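Malate oxidoreductase (Thermotoga maritima, PDB 1VL6) probably catalyses the NAD-dependent oxidative decarboxylation of malate to pyruvate, as malic enzymes do, and forms an assembly of four chains. Local coordinates at residues V75-A80 and A145-R150; S126-L131 and E157-P162; S176-N181 and V289-A294; V220-K225 and G255-A260; E234-L237 and H241-I244. One frame throughout, in Å; residues are numbered along the deposited sequence.

How the contacts relate
Contacts 1 and 2 belong to the N-terminal malic-enzyme region, contacts 3, 4 and 5 to the NAD-binding region. The first two, with centres about 15 Å apart, both use helix 147-158, their segments alternate along the chain, and V75 of contact 1 packs on V128 of contact 2. Contact 3 closes a long excursion that contains contact 4, and contact 4 in turn spans contact 5. Contacts 3 and 4 reach the same six-stranded sheet, their centres about 18 Å apart, while contacts 4 and 5 touch through A221 with I244 and D223 with H241. Contact 1 comes within about 6 Å of contact 5, nearest atoms, so the two regions lie side by side.

Contact 1: residues V75-A80 and A145-R150; sequences VSDGSA and APKCFR
D77 and K147 approach from opposite directions and join in a salt bridge, NZ to OD2 at 2.7 Å, between the turn after strand 71-76 and the start of helix 147-158. K147 is extended beyond CG and delivers its ammonium group to the syn side of OD2, 24° out of the carboxylate plane; NZ also donates to the carbonyl of S119. The other carboxylate oxygen serves its own turn. S79 OG donates to D77 OD1 at 2.7 Å, again on the syn side, and S79 N adds a weak bond to the same oxygen. S79 OG accepts in turn from G144 N and lies 3.5 Å from K147 CE. S76 OG accepts from G78 N at 2.9 Å while donating to the carbonyl of E141. With an alanine replacing D77, K147 would probably lose its anionic mate and S79 OG and N their shared acceptor, leaving the hydroxyl to its bond from G144 N. The bond from G78 N to S76 OG closes an ST turn. It begins the loop that leaves a central strand of the four-stranded parallel sheet in this alpha/beta region, and the salt bridge ties that loop to a flanking helix.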
# COMPACT_ATOMS: atom_id res chain seq x y z
N VAL A 75 16.76 -1.61 -16.05
CA VAL A 75 17.06 -0.99 -17.35
C VAL A 75 17.19 -2.03 -18.45
O VAL A 75 18.02 -2.91 -18.37
CB VAL A 75 18.35 -0.16 -17.25
CG1 VAL A 75 18.75 0.43 -18.60
CG2 VAL A 75 18.18 0.95 -16.19
N SER A 76 16.37 -1.94 -19.49
CA SER A 76 16.56 -2.81 -20.65
C SER A 76 16.23 -2.08 -21.92
O SER A 76 15.46 -1.12 -21.89
CB SER A 76 15.66 -4.05 -20.61
OG SER A 76 16.10 -4.98 -21.60
N ASP A 77 16.83 -2.52 -23.03
CA ASP A 77 16.40 -2.09 -24.37
C ASP A 77 15.67 -3.20 -25.04
O ASP A 77 15.21 -3.05 -26.15
CB ASP A 77 17.56 -1.70 -25.23
CG ASP A 77 18.44 -2.88 -25.64
OD1 ASP A 77 18.65 -3.80 -24.82
OD2 ASP A 77 19.02 -2.90 -26.74
N GLY A 78 15.52 -4.31 -24.34
CA GLY A 78 14.79 -5.47 -24.85
C GLY A 78 15.52 -6.23 -25.95
O GLY A 78 14.90 -6.86 -26.79
N SER A 79 16.83 -6.14 -25.94
CA SER A 79 17.62 -6.81 -26.95
C SER A 79 17.77 -8.30 -26.65
O SER A 79 18.21 -9.05 -27.45
CB SER A 79 18.99 -6.11 -27.14
OG SER A 79 19.75 -5.98 -25.94
N ALA A 80 17.42 -8.72 -25.45
CA ALA A 80 17.47 -10.16 -25.09
C ALA A 80 16.47 -10.49 -24.01
O ALA A 80 16.84 -10.77 -22.85
CB ALA A 80 18.87 -10.54 -24.63
N ALA A 145 24.28 -9.88 -25.57
CA ALA A 145 25.73 -10.00 -25.71
C ALA A 145 26.08 -9.88 -27.18
O ALA A 145 25.24 -10.12 -28.04
CB ALA A 145 26.22 -11.32 -25.14
N PRO A 146 27.28 -9.42 -27.50
CA PRO A 146 28.30 -8.99 -26.58
C PRO A 146 28.21 -7.49 -26.12
O PRO A 146 29.02 -7.06 -25.30
CB PRO A 146 29.56 -9.19 -27.41
CG PRO A 146 29.15 -8.76 -28.73
CD PRO A 146 27.72 -9.21 -28.89
N LYS A 147 27.25 -6.71 -26.59
CA LYS A 147 27.26 -5.32 -26.16
C LYS A 147 27.12 -5.17 -24.64
O LYS A 147 27.62 -4.21 -24.06
CB LYS A 147 26.24 -4.46 -26.92
CG LYS A 147 24.84 -4.46 -26.37
CD LYS A 147 23.84 -3.90 -27.39
CE LYS A 147 22.38 -3.90 -26.85
NZ LYS A 147 21.41 -3.41 -27.92
N CYS A 148 26.48 -6.12 -23.97
CA CYS A 148 26.28 -5.99 -22.54
C CYS A 148 27.60 -6.10 -21.77
O CYS A 148 27.70 -5.73 -20.61
CB CYS A 148 25.29 -7.06 -22.06
SG CYS A 148 25.95 -8.69 -22.35
N PHE A 149 28.63 -6.64 -22.36
CA PHE A 149 29.87 -6.73 -21.63
C PHE A 149 30.43 -5.33 -21.38
O PHE A 149 30.71 -4.93 -20.24
CB PHE A 149 30.88 -7.59 -22.40
CG PHE A 149 30.46 -9.05 -22.54
CD1 PHE A 149 30.15 -9.80 -21.44
CD2 PHE A 149 30.40 -9.65 -23.79
CE1 PHE A 149 29.78 -11.14 -21.58
CE2 PHE A 149 30.05 -10.99 -23.93
CZ PHE A 149 29.75 -11.73 -22.84
N ARG A 150 30.55 -4.58 -22.47
CA ARG A 150 31.08 -3.21 -22.43
C ARG A 150 30.14 -2.35 -21.60
O ARG A 150 30.62 -1.52 -20.80
CB ARG A 150 31.21 -2.62 -23.85
CG ARG A 150 32.64 -2.36 -24.39
CD ARG A 150 32.72 -2.01 -25.95
NE ARG A 150 32.91 -3.19 -26.84
CZ ARG A 150 31.93 -3.97 -27.42
NH1 ARG A 150 30.63 -3.76 -27.23
NH2 ARG A 150 32.27 -5.00 -28.20

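Contact 2: residues S126-L131 and E157-P162; sequences SIVKSL and EEMNIP
K129, near the end of helix 121-130, and M159, the residue at which the chain leaves helix 147-158, bring their CA atoms to 6.6 Å, the nearest CA pair of the two segments. M159 has left helical backbone angles, and the chain goes on as loop to P162. Its selenomethionine side chain (the selenium replaces sulfur) reaches back to helix 121-130. The side chain is extended to SE and then bends, chi3 72°, which lays CE beside V128 O at 3.6 Å. SE itself meets V128 CG1 at 3.9 Å, the two side chains crossing at about a right angle. Beside this apolar patch K129 crosses M159 at a slant, CG to CG at 4.1 Å. Two bends near its end then swing the K129 amine over to E158, where NZ donates to OE1 at 2.7 Å in a salt bridge. The lysine comes to the anti side of that oxygen, 23° out of the carboxylate plane, while OE2 pairs with R154, so the carboxylate is shared between two cations. V128 and M159 both also pack on I138 of strand 137-140, and L155 of helix 147-158 touches V128 and K129. Along another side of helix 121-130, I127 and S130 pack on S130 and I127 of the second subunit.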
# COMPACT_ATOMS: atom_id res chain seq x y z
N SER A 126 25.38 6.44 -22.00
CA SER A 126 25.20 7.80 -21.57
C SER A 126 23.82 8.06 -21.00
O SER A 126 23.68 8.94 -20.16
CB SER A 126 25.53 8.82 -22.67
OG SER A 126 24.91 8.50 -23.88
N ILE A 127 22.80 7.33 -21.47
CA ILE A 127 21.47 7.50 -20.91
C ILE A 127 21.48 7.03 -19.45
O ILE A 127 21.01 7.68 -18.55
CB ILE A 127 20.36 6.76 -21.72
CG1 ILE A 127 20.17 7.37 -23.10
CG2 ILE A 127 19.00 6.85 -21.01
CD1 ILE A 127 19.52 6.41 -24.06
N VAL A 128 22.04 5.88 -19.20
CA VAL A 128 21.95 5.37 -17.87
C VAL A 128 22.79 6.22 -16.90
O VAL A 128 22.37 6.45 -15.76
CB VAL A 128 22.34 3.94 -17.87
CG1 VAL A 128 22.34 3.38 -16.46
CG2 VAL A 128 21.42 3.19 -18.82
N LYS A 129 23.96 6.68 -17.34
CA LYS A 129 24.77 7.58 -16.50
C LYS A 129 23.98 8.80 -16.07
O LYS A 129 24.12 9.25 -14.95
CB LYS A 129 26.00 8.06 -17.23
CG LYS A 129 27.18 7.10 -17.17
CD LYS A 129 28.13 7.31 -18.34
CE LYS A 129 28.82 8.68 -18.34
NZ LYS A 129 30.18 8.56 -17.74
N SER A 130 23.15 9.30 -16.97
CA SER A 130 22.39 10.51 -16.73
C SER A 130 21.34 10.31 -15.66
O SER A 130 20.87 11.29 -15.10
CB SER A 130 21.72 10.98 -18.02
OG SER A 130 20.58 10.21 -18.38
N LEU A 131 20.99 9.05 -15.38
CA LEU A 131 19.97 8.73 -14.41
C LEU A 131 20.51 8.58 -13.02
O LEU A 131 19.73 8.42 -12.10
CB LEU A 131 19.27 7.41 -14.78
CG LEU A 131 18.61 7.31 -16.16
CD1 LEU A 131 18.06 5.94 -16.35
CD2 LEU A 131 17.52 8.38 -16.39
N GLU A 157 32.24 1.03 -13.82
CA GLU A 157 33.46 1.83 -13.65
C GLU A 157 33.15 3.31 -13.44
O GLU A 157 33.81 3.97 -12.63
CB GLU A 157 34.34 1.74 -14.88
CG GLU A 157 35.49 0.74 -14.84
CD GLU A 157 36.09 0.40 -16.25
OE1 GLU A 157 35.90 1.18 -17.27
OE2 GLU A 157 36.75 -0.71 -16.34
N GLU A 158 32.17 3.83 -14.19
CA GLU A 158 31.94 5.26 -14.26
C GLU A 158 30.85 5.80 -13.33
O GLU A 158 30.77 7.01 -13.11
CB GLU A 158 31.64 5.66 -15.70
CG GLU A 158 32.81 5.43 -16.63
CD GLU A 158 32.49 5.63 -18.09
OE1 GLU A 158 31.50 6.32 -18.41
OE2 GLU A 158 33.25 5.08 -18.93
N MSE A 159 29.99 4.94 -12.81
CA MSE A 159 28.94 5.41 -11.92
C MSE A 159 29.31 5.18 -10.48
O MSE A 159 30.19 4.41 -10.17
CB MSE A 159 27.60 4.74 -12.25
CG MSE A 159 27.08 5.04 -13.68
SE MSE A 159 25.32 4.24 -14.05
CE MSE A 159 24.35 5.44 -12.92
N ASN A 160 28.65 5.89 -9.59
CA ASN A 160 28.91 5.79 -8.17
C ASN A 160 27.75 5.25 -7.42
O ASN A 160 27.56 5.57 -6.29
CB ASN A 160 29.22 7.17 -7.62
CG ASN A 160 30.61 7.60 -7.93
OD1 ASN A 160 30.82 8.53 -8.71
ND2 ASN A 160 31.58 6.89 -7.39
N ILE A 161 26.91 4.51 -8.12
CA ILE A 161 25.94 3.67 -7.52
C ILE A 161 26.21 2.31 -8.12
O ILE A 161 26.78 2.25 -9.19
CB ILE A 161 24.52 4.12 -7.82
CG1 ILE A 161 24.25 4.27 -9.34
CG2 ILE A 161 24.24 5.36 -7.14
CD1 ILE A 161 22.76 4.56 -9.71
N PRO A 162 25.86 1.23 -7.44
CA PRO A 162 26.16 -0.08 -7.94
C PRO A 162 25.38 -0.35 -9.22
O PRO A 162 24.27 0.19 -9.40
CB PRO A 162 25.70 -1.03 -6.79
CG PRO A 162 24.67 -0.25 -6.05
CD PRO A 162 25.21 1.18 -6.12

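Contact 3: residues S176-N181 and V289-A294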
# COMPACT_ATOMS: atom_id res chain seq x y z
N SER A 176 27.69 -20.88 -9.72
CA SER A 176 28.85 -21.14 -8.92
C SER A 176 28.48 -21.80 -7.61
O SER A 176 29.13 -22.77 -7.21
CB SER A 176 29.56 -19.84 -8.64
OG SER A 176 30.15 -19.34 -9.82
N ALA A 177 27.47 -21.31 -6.91
CA ALA A 177 27.10 -21.97 -5.66
C ALA A 177 26.62 -23.38 -5.92
O ALA A 177 26.97 -24.29 -5.21
CB ALA A 177 26.03 -21.20 -4.94
N ALA A 178 25.80 -23.56 -6.95
CA ALA A 178 25.31 -24.89 -7.31
C ALA A 178 26.50 -25.78 -7.60
O ALA A 178 26.54 -26.93 -7.18
CB ALA A 178 24.40 -24.79 -8.53
N PHE A 179 27.47 -25.25 -8.34
CA PHE A 179 28.65 -26.03 -8.73
C PHE A 179 29.43 -26.47 -7.52
O PHE A 179 29.77 -27.64 -7.38
CB PHE A 179 29.56 -25.23 -9.62
CG PHE A 179 30.91 -25.84 -9.81
CD1 PHE A 179 31.10 -26.86 -10.72
CD2 PHE A 179 31.99 -25.37 -9.12
CE1 PHE A 179 32.35 -27.38 -10.93
CE2 PHE A 179 33.25 -25.92 -9.34
CZ PHE A 179 33.43 -26.91 -10.24
N LEU A 180 29.69 -25.54 -6.62
CA LEU A 180 30.42 -25.89 -5.37
C LEU A 180 29.77 -27.01 -4.58
O LEU A 180 30.45 -27.92 -4.11
CB LEU A 180 30.60 -24.69 -4.46
CG LEU A 180 31.55 -23.65 -5.07
CD1 LEU A 180 31.54 -22.38 -4.26
CD2 LEU A 180 32.97 -24.17 -5.19
N ASN A 181 28.45 -26.95 -4.43
CA ASN A 181 27.74 -27.98 -3.69
C ASN A 181 27.71 -29.31 -4.45
O ASN A 181 27.92 -30.38 -3.87
CB ASN A 181 26.37 -27.47 -3.31
CG ASN A 181 26.40 -26.56 -2.07
OD1 ASN A 181 27.43 -26.41 -1.39
ND2 ASN A 181 25.28 -25.97 -1.77
N VAL A 289 27.82 -34.59 -13.68
CA VAL A 289 26.91 -33.58 -13.27
C VAL A 289 26.56 -32.75 -14.47
O VAL A 289 27.47 -32.37 -15.25
CB VAL A 289 27.53 -32.67 -12.20
CG1 VAL A 289 26.60 -31.46 -11.90
CG2 VAL A 289 27.74 -33.44 -10.97
N ILE A 290 25.25 -32.51 -14.62
CA ILE A 290 24.66 -31.88 -15.81
C ILE A 290 23.77 -30.71 -15.33
O ILE A 290 22.70 -30.94 -14.72
CB ILE A 290 23.74 -32.87 -16.55
CG1 ILE A 290 24.48 -34.14 -16.96
CG2 ILE A 290 23.04 -32.22 -17.76
CD1 ILE A 290 25.48 -33.95 -17.96
N PHE A 291 24.25 -29.48 -15.57
CA PHE A 291 23.50 -28.28 -15.30
C PHE A 291 23.02 -27.91 -16.71
O PHE A 291 23.84 -27.46 -17.56
CB PHE A 291 24.39 -27.15 -14.75
CG PHE A 291 24.85 -27.30 -13.31
CD1 PHE A 291 24.62 -28.43 -12.55
CD2 PHE A 291 25.62 -26.28 -12.74
CE1 PHE A 291 25.08 -28.51 -11.24
CE2 PHE A 291 26.08 -26.35 -11.42
CZ PHE A 291 25.81 -27.46 -10.67
N ALA A 292 21.75 -28.15 -17.00
CA ALA A 292 21.26 -27.86 -18.34
C ALA A 292 20.29 -26.73 -18.21
O ALA A 292 19.09 -26.95 -18.02
CB ALA A 292 20.60 -29.09 -18.96
N LEU A 293 20.82 -25.52 -18.35
CA LEU A 293 20.09 -24.31 -17.98
C LEU A 293 19.53 -23.54 -19.19
O LEU A 293 18.97 -22.47 -19.05
CB LEU A 293 21.01 -23.39 -17.16
CG LEU A 293 21.81 -24.09 -16.06
CD1 LEU A 293 22.69 -23.17 -15.31
CD2 LEU A 293 20.90 -24.78 -15.13
N ALA A 294 19.62 -24.09 -20.38
CA ALA A 294 18.94 -23.40 -21.50
C ALA A 294 17.48 -23.11 -21.14
O ALA A 294 16.79 -23.95 -20.58
CB ALA A 294 19.01 -24.20 -22.77
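F291 packs edge-on against the backbone of helix 166-186 at A178 and F179, a buried helix-on-sheet contact in the NAD-binding domain with no hydrogen bond across it. F291 CE2 and CZ do the touching. CZ comes to 3.6 Å from A178 C, CE2 to 3.6 Å from F179 N, and the latter nitrogen lies in the plane of the ring, so the phenyl approaches as a blade rather than lying flat on the helix. Its CG stands anti to the carbonyl carbon (chi1 -74°), which carries the ring out from the strand to the helix. The small methyl of A178 permits this close approach, with CB 3.7 Å from CE2, and F179 CB follows at 4.1 Å. Strand 289-292 lies between strands 266-269 and 312-315 in a sheet whose strand order is consistent with a Rossmann-type fold, and helix 166-186 covers one of its faces. An alanine in place of F291 would probably open a gap between strand and helix, leaving the A178 methyl without its aromatic neighbour. The ring of F179 turns elsewhere, with CG anti to the backbone N (chi1 167°), and meets the ring of F266 with planes at about 55°, next to L211 of helix 202-214. F291 also rests on I268 of the adjoining strand, and A177 packs on I356 and A357 of helix 346-358.

Contact 4: residues V220-K225 and G255-A260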
# COMPACT_ATOMS: atom_id res chain seq x y z
N VAL A 220 36.51 -25.98 -20.15
CA VAL A 220 36.45 -26.09 -21.60
C VAL A 220 35.20 -25.37 -22.07
O VAL A 220 34.09 -25.78 -21.74
CB VAL A 220 36.44 -27.55 -22.03
CG1 VAL A 220 36.39 -27.67 -23.54
CG2 VAL A 220 37.69 -28.26 -21.49
N ALA A 221 35.40 -24.29 -22.81
CA ALA A 221 34.34 -23.45 -23.33
C ALA A 221 33.92 -23.91 -24.73
O ALA A 221 34.76 -24.26 -25.58
CB ALA A 221 34.84 -22.04 -23.43
N VAL A 222 32.61 -23.90 -24.98
CA VAL A 222 32.07 -24.37 -26.25
C VAL A 222 30.94 -23.45 -26.68
O VAL A 222 30.15 -23.02 -25.85
CB VAL A 222 31.56 -25.82 -26.12
CG1 VAL A 222 31.47 -26.49 -27.46
CG2 VAL A 222 32.47 -26.62 -25.21
N ASP A 223 30.88 -23.16 -27.96
CA ASP A 223 29.79 -22.37 -28.52
C ASP A 223 29.47 -23.00 -29.90
O ASP A 223 29.83 -24.14 -30.18
CB ASP A 223 30.22 -20.91 -28.59
CG ASP A 223 29.04 -19.96 -28.55
OD1 ASP A 223 28.36 -19.82 -29.62
OD2 ASP A 223 28.74 -19.29 -27.51
N ARG A 224 28.77 -22.26 -30.75
CA ARG A 224 28.10 -22.82 -31.91
C ARG A 224 29.00 -23.44 -32.93
O ARG A 224 28.57 -24.29 -33.67
CB ARG A 224 27.30 -21.71 -32.63
CG ARG A 224 26.08 -21.23 -31.88
CD ARG A 224 25.07 -22.35 -31.54
NE ARG A 224 24.39 -22.86 -32.75
CZ ARG A 224 23.39 -22.24 -33.36
NH1 ARG A 224 22.93 -21.08 -32.88
NH2 ARG A 224 22.85 -22.77 -34.45
N LYS A 225 30.23 -22.96 -33.03
CA LYS A 225 31.19 -23.48 -34.01
C LYS A 225 32.20 -24.42 -33.33
O LYS A 225 33.24 -24.69 -33.87
CB LYS A 225 31.90 -22.32 -34.75
CG LYS A 225 30.98 -21.54 -35.76
CD LYS A 225 31.27 -21.79 -37.26
N GLY A 255 37.36 -29.55 -31.36
CA GLY A 255 36.24 -30.32 -31.87
C GLY A 255 34.91 -29.84 -31.30
O GLY A 255 34.82 -28.74 -30.75
N ASP A 256 33.89 -30.68 -31.39
CA ASP A 256 32.51 -30.30 -31.06
C ASP A 256 32.20 -30.57 -29.59
O ASP A 256 33.05 -31.04 -28.85
CB ASP A 256 31.49 -31.01 -31.99
CG ASP A 256 31.64 -32.54 -32.00
OD1 ASP A 256 32.20 -33.05 -30.99
OD2 ASP A 256 31.27 -33.29 -32.96
N LEU A 257 30.99 -30.25 -29.16
CA LEU A 257 30.57 -30.51 -27.78
C LEU A 257 30.78 -31.95 -27.36
O LEU A 257 31.17 -32.25 -26.23
CB LEU A 257 29.10 -30.12 -27.62
CG LEU A 257 28.46 -30.29 -26.23
CD1 LEU A 257 29.10 -29.44 -25.18
CD2 LEU A 257 26.98 -29.95 -26.29
N GLU A 258 30.53 -32.86 -28.27
CA GLU A 258 30.63 -34.28 -27.98
C GLU A 258 32.05 -34.67 -27.59
O GLU A 258 32.26 -35.35 -26.59
CB GLU A 258 30.15 -35.11 -29.16
CG GLU A 258 30.03 -36.57 -28.80
CD GLU A 258 29.72 -37.44 -29.98
OE1 GLU A 258 29.35 -36.94 -31.09
OE2 GLU A 258 29.84 -38.65 -29.78
N THR A 259 33.01 -34.21 -28.36
CA THR A 259 34.43 -34.33 -28.04
C THR A 259 34.80 -33.72 -26.67
O THR A 259 35.52 -34.33 -25.86
CB THR A 259 35.19 -33.61 -29.15
OG1 THR A 259 35.12 -34.36 -30.38
CG2 THR A 259 36.66 -33.51 -28.84
N ALA A 260 34.28 -32.52 -26.40
CA ALA A 260 34.53 -31.83 -25.12
C ALA A 260 34.08 -32.64 -23.94
O ALA A 260 34.72 -32.58 -22.88
CB ALA A 260 33.85 -30.48 -25.09
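V220 and V222 of strand 218-223 cover A260 and L257 of the short helix 257-261, strand-to-helix packing on the sheet of a domain consistent with a Rossmann-type fold. Both valines face the helix, as residues two apart on a strand do, while A221 between them points the other way. V220 holds CG1 anti to its backbone nitrogen, chi1 -179°, and this methyl reaches A260 CB at 4.1 Å. V222 is rotated somewhat from that setting, chi1 -160°, and splits its branches: CG2 also meets A260 CB at 4.1 Å, whereas CG1 leans on the helix backbone at L257 CA, again 4.1 Å away. The alanine methyl therefore rests against one branch of each valine. L257 offers V222 chiefly its base, CB lying 4.3 Å from CG1; farther out it touches V196 and N198 of strand 194-198 and W280 of helix 278-281. At the end of the strand D223 bends back on its own chain, with OD1 accepting from R224 N, and OD2 accepts from I200 N next to the glycine-rich turn. In NAD-dependent Rossmann domains an acid at this place often meets the adenosine ribose. The helix opens with D256 as N-cap: OD1 is met nearly along its C-O bond by T259 N, at 3.0 Å and with an N-H...O angle of 172°.

Contact 5: residues E234-L237 and H241-I244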
# COMPACT_ATOMS: atom_id res chain seq x y z
N GLU A 234 37.93 -19.96 -36.47
CA GLU A 234 36.49 -20.18 -36.66
C GLU A 234 35.72 -20.10 -35.35
O GLU A 234 34.63 -19.56 -35.29
CB GLU A 234 36.21 -21.58 -37.26
CG GLU A 234 36.98 -21.96 -38.52
CD GLU A 234 36.64 -21.09 -39.74
OE1 GLU A 234 35.62 -20.36 -39.69
OE2 GLU A 234 37.41 -21.15 -40.76
N THR A 235 36.31 -20.65 -34.30
CA THR A 235 35.63 -20.80 -33.00
C THR A 235 35.45 -19.51 -32.23
O THR A 235 34.80 -19.52 -31.19
CB THR A 235 36.41 -21.81 -32.08
OG1 THR A 235 37.74 -21.34 -31.79
CG2 THR A 235 36.66 -23.15 -32.80
N CYS A 236 36.00 -18.40 -32.74
CA CYS A 236 35.98 -17.11 -32.03
C CYS A 236 35.19 -16.00 -32.73
O CYS A 236 35.70 -15.19 -33.60
CB CYS A 236 37.39 -16.73 -31.65
SG CYS A 236 37.85 -17.91 -30.35
N LEU A 237 33.92 -15.99 -32.25
CA LEU A 237 32.82 -15.22 -32.83
C LEU A 237 32.92 -13.74 -32.46
O LEU A 237 32.39 -12.93 -33.20
CB LEU A 237 31.44 -15.82 -32.45
CG LEU A 237 31.09 -17.33 -32.66
CD1 LEU A 237 29.72 -17.47 -33.31
CD2 LEU A 237 32.09 -18.13 -33.50
N HIS A 241 35.09 -14.18 -27.02
CA HIS A 241 35.35 -15.60 -27.16
C HIS A 241 36.86 -15.82 -27.26
O HIS A 241 37.41 -16.75 -26.70
CB HIS A 241 34.65 -16.11 -28.43
CG HIS A 241 33.17 -16.24 -28.29
ND1 HIS A 241 32.38 -16.81 -29.27
CD2 HIS A 241 32.33 -15.92 -27.27
CE1 HIS A 241 31.12 -16.83 -28.85
NE2 HIS A 241 31.07 -16.31 -27.64
N LEU A 242 37.53 -14.95 -27.97
CA LEU A 242 38.99 -15.02 -28.02
C LEU A 242 39.54 -14.88 -26.59
O LEU A 242 40.42 -15.63 -26.17
CB LEU A 242 39.53 -13.93 -28.93
CG LEU A 242 40.97 -14.03 -29.41
CD1 LEU A 242 41.23 -15.23 -30.30
CD2 LEU A 242 41.27 -12.76 -30.21
N GLU A 243 39.01 -13.94 -25.82
CA GLU A 243 39.50 -13.77 -24.47
C GLU A 243 39.35 -15.08 -23.68
O GLU A 243 40.29 -15.52 -22.99
CB GLU A 243 38.73 -12.66 -23.78
CG GLU A 243 39.34 -12.21 -22.47
CD GLU A 243 38.36 -11.44 -21.60
OE1 GLU A 243 37.36 -10.91 -22.12
OE2 GLU A 243 38.58 -11.40 -20.38
N ILE A 244 38.18 -15.71 -23.82
CA ILE A 244 37.91 -16.97 -23.14
C ILE A 244 38.81 -18.10 -23.58
O ILE A 244 39.33 -18.89 -22.75
CB ILE A 244 36.46 -17.39 -23.30
CG1 ILE A 244 35.54 -16.34 -22.65
CG2 ILE A 244 36.23 -18.77 -22.64
CD1 ILE A 244 35.74 -16.13 -21.18
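The imidazole of H241 is overlapped by L237, whose CB lies 3.5 Å from ND1 and whose CG is 3.8 Å from CE1, the two side chains crossing at a slant. L237 N donates to the same ND1, but weakly, at 3.5 Å and with an N-H...N angle of 147°. On the far side of the ring NE2 donates to the carbonyl of I200, for which it must carry a proton. That bond is the main polar hold on the ring's rotation, and the one at ND1 is a weak addition. H241 has CG anti to its carbonyl carbon, chi1 -74°, which carries the ring back from the helix to the preceding loop. C236 fills the next position: its sulfur sits over the first turn of the helix, SG 3.8 Å from L242 N and 3.9 Å from H241 O, and reaches L242 CD1 at 4.3 Å. These sulfur approaches are packing. C236 and H241 stand 5.1 Å apart at their CA atoms, because only three residues separate the segments and the chain must turn sharply. T235, one residue earlier, has its hydroxyl bonded to D232 O and N229 N inside the loop, and N238 OD1 accepts from H241 N. Helix 239-246 lies against strand 218-223, with H241 on D223 and I244 on A221. I244 also packs on Y205 and V208 of helix 202-214, to which E243 adds a salt bridge with K209.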